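Local coordinates for protein (merozoite surface protein 1) (Plasmodium cynomolgi, PDB 1B9W), which forms the two C-terminal EGF-like domains of a GPI-anchored merozoite surface antigen that probably takes part in binding and invading host erythrocytes, at residues S3-I8 with A17-L22; E27-L32 with G55-A60. One frame throughout, in Å; residues are numbered along the deposited sequence.

Contact 1: S3-I8 with A17-L22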
ATOM      1  N   SER A   3       1.664   2.957  16.579  1.00 38.00           N
ATOM      2  CA  SER A   3       2.904   3.711  16.573  1.00 33.69           C
ATOM      3  C   SER A   3       4.133   2.851  16.377  1.00 27.48           C
ATOM      4  O   SER A   3       5.115   3.311  15.793  1.00 27.66           O
ATOM      5  CB  SER A   3       3.032   4.535  17.874  1.00 37.59           C
ATOM      6  OG  SER A   3       4.368   4.454  18.344  1.00 40.83           O
ATOM      7  N   GLU A   4       4.118   1.607  16.816  1.00 26.24           N
ATOM      8  CA  GLU A   4       5.227   0.698  16.674  1.00 23.94           C
ATOM      9  C   GLU A   4       5.567   0.450  15.187  1.00 22.63           C
ATOM     10  O   GLU A   4       6.701   0.113  14.883  1.00 20.85           O
ATOM     11  CB  GLU A   4       4.862  -0.703  17.185  1.00 32.80           C
ATOM     12  CG  GLU A   4       5.439  -1.004  18.564  1.00 39.67           C
ATOM     13  CD  GLU A   4       4.405  -0.652  19.625  1.00 39.20           C
ATOM     14  OE1 GLU A   4       3.315  -0.174  19.236  1.00 42.99           O
ATOM     15  OE2 GLU A   4       4.687  -0.845  20.814  1.00 35.19           O
ATOM     16  N   HIS A   5       4.512   0.520  14.362  1.00 20.29           N
ATOM     17  CA  HIS A   5       4.793   0.205  12.937  1.00 17.82           C
ATOM     18  C   HIS A   5       4.979   1.419  12.056  1.00 21.08           C
ATOM     19  O   HIS A   5       5.175   1.279  10.829  1.00 18.96           O
ATOM     20  CB  HIS A   5       3.634  -0.669  12.424  1.00 17.06           C
ATOM     21  CG  HIS A   5       3.557  -2.026  13.055  1.00 16.31           C
ATOM     22  ND1 HIS A   5       4.412  -3.063  12.753  1.00 18.78           N
ATOM     23  CD2 HIS A   5       2.672  -2.495  13.972  1.00 16.54           C
ATOM     24  CE1 HIS A   5       4.058  -4.131  13.450  1.00 19.04           C
ATOM     25  NE2 HIS A   5       3.022  -3.800  14.191  1.00 16.20           N
ATOM     26  N   ARG A   6       5.105   2.627  12.618  1.00 16.92           N
ATOM     27  CA  ARG A   6       5.533   3.773  11.831  1.00 17.42           C
ATOM     28  C   ARG A   6       6.975   3.660  11.441  1.00 19.07           C
ATOM     29  O   ARG A   6       7.895   3.229  12.162  1.00 16.83           O
ATOM     30  CB  ARG A   6       5.279   5.066  12.614  1.00 19.77           C
ATOM     31  CG  ARG A   6       3.803   5.271  12.949  1.00 27.17           C
ATOM     32  CD  ARG A   6       3.690   6.574  13.729  1.00 36.18           C
ATOM     33  NE  ARG A   6       2.340   7.076  13.874  1.00 43.53           N
ATOM     34  CZ  ARG A   6       1.803   7.382  15.054  1.00 51.70           C
ATOM     35  NH1 ARG A   6       2.494   7.232  16.180  1.00 55.32           N
ATOM     36  NH2 ARG A   6       0.562   7.849  15.091  1.00 55.00           N
ATOM     37  N   CYS A   7       7.296   4.124  10.207  1.00 15.87           N
ATOM     38  CA  CYS A   7       8.689   4.035   9.778  1.00 11.22           C
ATOM     39  C   CYS A   7       9.531   5.118  10.516  1.00 13.61           C
ATOM     40  O   CYS A   7       9.025   6.215  10.671  1.00 15.82           O
ATOM     41  CB  CYS A   7       8.648   4.331   8.246  1.00 15.99           C
ATOM     42  SG  CYS A   7       7.984   2.757   7.562  1.00 14.18           S
ATOM     43  N   ILE A   8      10.756   4.725  10.833  1.00 16.49           N
ATOM     44  CA  ILE A   8      11.663   5.684  11.502  1.00 18.08           C
ATOM     45  C   ILE A   8      13.003   5.676  10.839  1.00 18.52           C
ATOM     46  O   ILE A   8      13.838   6.552  11.118  1.00 21.55           O
ATOM     47  CB  ILE A   8      11.823   5.281  13.010  1.00 15.58           C
ATOM     48  CG1 ILE A   8      12.218   3.836  13.161  1.00 17.57           C
ATOM     49  CG2 ILE A   8      10.492   5.648  13.669  1.00 18.78           C
ATOM     50  CD1 ILE A   8      12.542   3.409  14.609  1.00 20.60           C
ATOM     51  N   ALA A  17       3.015   5.492   1.452  1.00 15.81           N
ATOM     52  CA  ALA A  17       2.802   5.053   2.844  1.00 16.29           C
ATOM     53  C   ALA A  17       3.980   4.179   3.227  1.00 17.13           C
ATOM     54  O   ALA A  17       4.648   3.569   2.391  1.00 15.18           O
ATOM     55  CB  ALA A  17       1.529   4.231   2.977  1.00 20.06           C
ATOM     56  N   CYS A  18       4.205   4.000   4.554  1.00 13.12           N
ATOM     57  CA  CYS A  18       5.349   3.150   4.884  1.00 12.28           C
ATOM     58  C   CYS A  18       4.965   2.340   6.153  1.00 13.78           C
ATOM     59  O   CYS A  18       4.204   2.863   6.958  1.00 15.08           O
ATOM     60  CB  CYS A  18       6.575   4.023   5.220  1.00 13.10           C
ATOM     61  SG  CYS A  18       8.105   3.181   5.533  1.00 15.44           S
ATOM     62  N   TYR A  19       5.397   1.118   6.177  1.00 13.13           N
ATOM     63  CA  TYR A  19       5.143   0.207   7.276  1.00 15.48           C
ATOM     64  C   TYR A  19       6.449  -0.386   7.779  1.00 14.53           C
ATOM     65  O   TYR A  19       7.288  -0.855   7.027  1.00 11.54           O
ATOM     66  CB  TYR A  19       4.246  -0.943   6.854  1.00 14.85           C
ATOM     67  CG  TYR A  19       3.671  -1.797   7.964  1.00 12.12           C
ATOM     68  CD1 TYR A  19       2.497  -1.452   8.606  1.00 16.32           C
ATOM     69  CD2 TYR A  19       4.361  -2.952   8.331  1.00 12.60           C
ATOM     70  CE1 TYR A  19       1.964  -2.243   9.624  1.00 17.12           C
ATOM     71  CE2 TYR A  19       3.807  -3.742   9.344  1.00 14.17           C
ATOM     72  CZ  TYR A  19       2.646  -3.390   9.959  1.00 17.13           C
ATOM     73  OH  TYR A  19       2.145  -4.195  10.977  1.00 19.43           O
ATOM     74  N   ARG A  20       6.629  -0.386   9.143  1.00 13.38           N
ATOM     75  CA  ARG A  20       7.859  -0.996   9.684  1.00 11.49           C
ATOM     76  C   ARG A  20       7.514  -2.336  10.336  1.00 11.94           C
ATOM     77  O   ARG A  20       6.559  -2.425  11.118  1.00 13.58           O
ATOM     78  CB  ARG A  20       8.405  -0.083  10.852  1.00  9.35           C
ATOM     79  CG  ARG A  20       9.621  -0.812  11.514  1.00 13.35           C
ATOM     80  CD  ARG A  20      10.037   0.182  12.670  1.00 15.16           C
ATOM     81  NE  ARG A  20      11.277  -0.356  13.264  1.00 17.28           N
ATOM     82  CZ  ARG A  20      12.503  -0.117  12.903  1.00 16.65           C
ATOM     83  NH1 ARG A  20      12.853   0.645  11.859  1.00 15.34           N
ATOM     84  NH2 ARG A  20      13.480  -0.752  13.555  1.00 17.98           N
ATOM     85  N   TYR A  21       8.071  -3.442   9.849  1.00 11.96           N
ATOM     86  CA  TYR A  21       7.670  -4.757  10.262  1.00 14.27           C
ATOM     87  C   TYR A  21       8.376  -5.145  11.596  1.00 17.80           C
ATOM     88  O   TYR A  21       9.377  -4.496  11.902  1.00 14.91           O
ATOM     89  CB  TYR A  21       8.130  -5.750   9.202  1.00 15.46           C
ATOM     90  CG  TYR A  21       7.346  -5.557   7.889  1.00 15.72           C
ATOM     91  CD1 TYR A  21       6.090  -6.152   7.767  1.00 16.76           C
ATOM     92  CD2 TYR A  21       7.891  -4.837   6.845  1.00 22.08           C
ATOM     93  CE1 TYR A  21       5.383  -6.023   6.556  1.00 17.78           C
ATOM     94  CE2 TYR A  21       7.183  -4.696   5.650  1.00 21.65           C
ATOM     95  CZ  TYR A  21       5.948  -5.304   5.525  1.00 22.63           C
ATOM     96  OH  TYR A  21       5.272  -5.179   4.310  1.00 22.34           O
ATOM     97  N   LEU A  22       7.961  -6.274  12.125  1.00 17.14           N
ATOM     98  CA  LEU A  22       8.587  -6.831  13.330  1.00 22.73           C
ATOM     99  C   LEU A  22      10.066  -7.131  13.201  1.00 20.86           C
ATOM    100  O   LEU A  22      10.722  -7.244  14.253  1.00 21.47           O
ATOM    101  CB  LEU A  22       7.888  -8.194  13.628  1.00 25.93           C
ATOM    102  CG  LEU A  22       6.910  -8.199  14.788  1.00 36.41           C
ATOM    103  CD1 LEU A  22       6.211  -6.856  14.901  1.00 38.39           C
ATOM    104  CD2 LEU A  22       5.919  -9.347  14.677  1.00 34.74           C
TER
HETATM  105  O   HOH W   1       5.062   4.966   8.585  1.00 21.14           O
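His-5 meets the end of strand 16-20 through both its backbone and its ring. Its carbonyl O accepts from Arg-20 N at 2.8 Å, with the donor tilted out of the carbonyl plane. Its side chain returns the bond: with CG anti to the carbonyl carbon (chi1 -67°), the imidazole swings beside the strand and ND1 donates to Arg-20 O, also at 2.8 Å, the acceptor lying close to the ring plane. One face of the same ring is taken by Tyr-19 OH, which sits 3.0 Å above its centre. The two rings run nearly parallel, their planes at 15°, but are displaced along those planes with little overlap; His-5 CB instead rests over the Tyr-19 ring in a CH-pi contact. Leu-22 CD1 approaches CE1 of the imidazole. At Arg-6 the backbone does the touching, its O lying 3.6 Å from Arg-20 CB. Cys-7 then closes the covalent link, its SG joined to Cys-18 SG at 2.1 Å with a chi3 of -86°, while a water bridges Cys-7 N to Cys-18 O. Finally, Ile-8 lays CD1 over one face of the Arg-20 guanidinium, whose extended chain carries NH1 to salt bridges with Glu-26 and Asp-9. The arrangement belongs to the first EGF-like domain, where a disulfide pins the N-terminal loop to the first strand of the hairpin. The bond to Arg-20 O and Tyr-19 on one face help set the imidazole's rotation, and the loop is held by polar bonds as well as by the disulfide.

Contact 2: E27-L32 with G55-A60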
ATOM      1  N   GLU A  27       9.024  -0.964   4.640  1.00 12.46           N
ATOM      2  CA  GLU A  27       8.696  -1.010   3.151  1.00 13.63           C
ATOM      3  C   GLU A  27       7.779   0.145   2.917  1.00 11.47           C
ATOM      4  O   GLU A  27       6.795   0.353   3.599  1.00 13.63           O
ATOM      5  CB  GLU A  27       7.991  -2.338   2.851  1.00 16.08           C
ATOM      6  CG  GLU A  27       7.637  -2.365   1.327  1.00 19.50           C
ATOM      7  CD  GLU A  27       6.840  -3.605   0.997  1.00 26.32           C
ATOM      8  OE1 GLU A  27       6.677  -4.503   1.846  1.00 22.10           O
ATOM      9  OE2 GLU A  27       6.396  -3.705  -0.177  1.00 22.67           O
ATOM     10  N   TRP A  28       8.063   0.939   1.844  1.00 10.96           N
ATOM     11  CA  TRP A  28       7.165   1.996   1.477  1.00 10.05           C
ATOM     12  C   TRP A  28       6.473   1.547   0.104  1.00 10.99           C
ATOM     13  O   TRP A  28       7.104   0.774  -0.587  1.00 11.64           O
ATOM     14  CB  TRP A  28       7.893   3.321   1.262  1.00 12.49           C
ATOM     15  CG  TRP A  28       9.044   3.333   0.307  1.00 16.99           C
ATOM     16  CD1 TRP A  28      10.368   3.095   0.554  1.00 15.77           C
ATOM     17  CD2 TRP A  28       8.966   3.627  -1.106  1.00 14.04           C
ATOM     18  NE1 TRP A  28      11.121   3.218  -0.586  1.00 19.32           N
ATOM     19  CE2 TRP A  28      10.246   3.537  -1.625  1.00 16.39           C
ATOM     20  CE3 TRP A  28       7.861   3.936  -1.933  1.00 19.01           C
ATOM     21  CZ2 TRP A  28      10.542   3.732  -2.982  1.00 18.29           C
ATOM     22  CZ3 TRP A  28       8.153   4.159  -3.294  1.00 15.06           C
ATOM     23  CH2 TRP A  28       9.456   4.036  -3.778  1.00 13.74           C
ATOM     24  N   ARG A  29       5.257   1.993   0.021  1.00 13.00           N
ATOM     25  CA  ARG A  29       4.453   1.665  -1.194  1.00 15.50           C
ATOM     26  C   ARG A  29       3.697   2.904  -1.590  1.00 15.18           C
ATOM     27  O   ARG A  29       3.161   3.688  -0.776  1.00 14.74           O
ATOM     28  CB  ARG A  29       3.398   0.608  -0.826  1.00 10.35           C
ATOM     29  CG  ARG A  29       4.034  -0.758  -0.534  1.00 11.89           C
ATOM     30  CD  ARG A  29       2.901  -1.747  -0.186  1.00 12.21           C
ATOM     31  NE  ARG A  29       3.544  -3.049   0.067  1.00 12.93           N
ATOM     32  CZ  ARG A  29       2.972  -4.104   0.619  1.00 11.01           C
ATOM     33  NH1 ARG A  29       1.718  -4.137   1.004  1.00 16.91           N
ATOM     34  NH2 ARG A  29       3.724  -5.194   0.758  1.00 17.77           N
ATOM     35  N   CYS A  30       3.604   3.134  -2.946  1.00 13.24           N
ATOM     36  CA  CYS A  30       2.761   4.280  -3.274  1.00 10.25           C
ATOM     37  C   CYS A  30       1.324   4.123  -2.859  1.00 11.48           C
ATOM     38  O   CYS A  30       0.764   3.030  -2.850  1.00 15.10           O
ATOM     39  CB  CYS A  30       2.897   4.529  -4.804  1.00 11.64           C
ATOM     40  SG  CYS A  30       4.516   4.873  -5.429  1.00 16.38           S
ATOM     41  N   LEU A  31       0.634   5.236  -2.599  1.00 11.51           N
ATOM     42  CA  LEU A  31      -0.762   5.291  -2.265  1.00 14.22           C
ATOM     43  C   LEU A  31      -1.577   4.902  -3.540  1.00 16.48           C
ATOM     44  O   LEU A  31      -0.960   4.843  -4.621  1.00 16.18           O
ATOM     45  CB  LEU A  31      -1.155   6.696  -1.819  1.00 17.60           C
ATOM     46  CG  LEU A  31      -0.540   7.124  -0.442  1.00 21.69           C
ATOM     47  CD1 LEU A  31      -0.983   8.552  -0.133  1.00 22.82           C
ATOM     48  CD2 LEU A  31      -0.988   6.149   0.634  1.00 17.66           C
ATOM     49  N   LEU A  32      -2.802   4.481  -3.318  1.00 16.52           N
ATOM     50  CA  LEU A  32      -3.632   4.142  -4.496  1.00 17.87           C
ATOM     51  C   LEU A  32      -3.704   5.332  -5.443  1.00 17.06           C
ATOM     52  O   LEU A  32      -3.704   6.506  -5.094  1.00 13.79           O
ATOM     53  CB  LEU A  32      -5.040   3.766  -4.050  1.00 17.32           C
ATOM     54  CG  LEU A  32      -5.290   2.457  -3.326  1.00 21.11           C
ATOM     55  CD1 LEU A  32      -6.786   2.245  -3.100  1.00 19.32           C
ATOM     56  CD2 LEU A  32      -4.631   1.298  -4.053  1.00 22.85           C
ATOM     57  N   GLY A  55      -2.198  -1.571  -7.198  1.00 18.78           N
ATOM     58  CA  GLY A  55      -1.583  -0.811  -6.081  1.00 18.56           C
ATOM     59  C   GLY A  55      -2.072  -1.392  -4.754  1.00 21.26           C
ATOM     60  O   GLY A  55      -1.558  -0.972  -3.686  1.00 16.34           O
ATOM     61  N   CYS A  56      -2.918  -2.413  -4.748  1.00 16.16           N
ATOM     62  CA  CYS A  56      -3.388  -3.039  -3.520  1.00 15.85           C
ATOM     63  C   CYS A  56      -2.277  -3.933  -2.986  1.00 14.38           C
ATOM     64  O   CYS A  56      -1.424  -4.411  -3.713  1.00 16.23           O
ATOM     65  CB  CYS A  56      -4.603  -3.952  -3.757  1.00 20.03           C
ATOM     66  SG  CYS A  56      -6.047  -3.072  -4.387  1.00 19.50           S
ATOM     67  N   ALA A  57      -2.288  -4.176  -1.645  1.00 17.48           N
ATOM     68  CA  ALA A  57      -1.275  -5.118  -1.144  1.00 18.73           C
ATOM     69  C   ALA A  57      -1.297  -6.398  -1.971  1.00 18.15           C
ATOM     70  O   ALA A  57      -2.355  -6.912  -2.357  1.00 19.90           O
ATOM     71  CB  ALA A  57      -1.678  -5.463   0.301  1.00 13.23           C
ATOM     72  N   PRO A  58      -0.168  -7.047  -2.150  1.00 20.11           N
ATOM     73  CA  PRO A  58      -0.062  -8.268  -2.912  1.00 20.27           C
ATOM     74  C   PRO A  58      -1.042  -9.335  -2.477  1.00 24.19           C
ATOM     75  O   PRO A  58      -1.558 -10.038  -3.365  1.00 22.62           O
ATOM     76  CB  PRO A  58       1.364  -8.744  -2.776  1.00 23.08           C
ATOM     77  CG  PRO A  58       2.124  -7.605  -2.205  1.00 23.02           C
ATOM     78  CD  PRO A  58       1.175  -6.566  -1.704  1.00 20.71           C
ATOM     79  N   GLU A  59      -1.309  -9.458  -1.173  1.00 17.97           N
ATOM     80  CA  GLU A  59      -2.158 -10.550  -0.705  1.00 19.13           C
ATOM     81  C   GLU A  59      -3.620 -10.145  -0.694  1.00 17.91           C
ATOM     82  O   GLU A  59      -4.499 -10.883  -0.252  1.00 21.24           O
ATOM     83  CB  GLU A  59      -1.694 -11.021   0.695  1.00 21.67           C
ATOM     84  CG  GLU A  59      -1.970 -10.004   1.787  1.00 17.40           C
ATOM     85  CD  GLU A  59      -0.985  -8.866   1.951  1.00 20.25           C
ATOM     86  OE1 GLU A  59      -0.103  -8.597   1.120  1.00 17.53           O
ATOM     87  OE2 GLU A  59      -1.130  -8.165   2.990  1.00 20.50           O
ATOM     88  N   ALA A  60      -3.908  -8.914  -1.104  1.00 16.36           N
ATOM     89  CA  ALA A  60      -5.259  -8.415  -1.159  1.00 18.58           C
ATOM     90  C   ALA A  60      -5.898  -8.740  -2.549  1.00 20.03           C
ATOM     91  O   ALA A  60      -5.195  -8.839  -3.550  1.00 22.02           O
ATOM     92  CB  ALA A  60      -5.333  -6.908  -1.023  1.00 17.36           C
TER
HETATM   93  O   HOH W   2       0.168  -5.798   3.535  1.00 21.23           O
HETATM   94  O   HOH W   3       2.182  -7.559   1.788  1.00 25.95           O
HETATM   95  O   HOH W   4       0.720   0.559  -3.968  1.00 24.89           O
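Arg-29 and Pro-58 approach from opposite directions, the proline placing CD 3.4 Å above the guanidinium plane, offset toward its rim. Ala-57 CB packs on the same group, 3.7 Å from NH1. Arg-29 reaches across on a chain extended from CG to NE, and Glu-27 steadies it from its own strand: NE donates to OE2 at 2.9 Å in a salt bridge close to the guanidinium plane, meeting OE2 from above the carboxylate plane. NH1 also hydrogen-bonds to Val-86 O of the second domain. Deeper in, the buried Leu-32 rests CD2 on the backbone of Gly-55, 3.8 Å from its C, and also touches Cys-72, the disulfide partner of Cys-56. Elsewhere the segments meet through water. One molecule donates to both Cys-30 O and Gly-55 O; another takes a bond from Arg-29 NH2 and gives one to Glu-59 OE1, so the exposed carboxylate faces the arginine through solvent. No direct hydrogen bond joins the two segments. This interface between the EGF-like domains thus combines apolar contact with water bridges, and the nearby carboxylates of Glu-27 and Glu-59 probably stabilise the positive charge of Arg-29.

Overall arrangement
The two contacts share one antiparallel hairpin: contact 1 uses strand 16-20 and contact 2 its neighbour 26-30. They are joined directly where Ala-17 N approaches Arg-29 O and where Tyr-21 OH bonds to Glu-27. Contact 1 is a surface contact within the first EGF-like domain, its centre about 12 Å from the centre of the chain, and relies on covalent and direct polar links. Contact 2, its centre about 3 Å from that point, is partly buried and brings the first domain against the second. There the disulfides run within each domain and none crosses the contact. Local closure of a loop thus contrasts with noncovalent docking between domains; the centres of the two contacts lie about 14 Å apart.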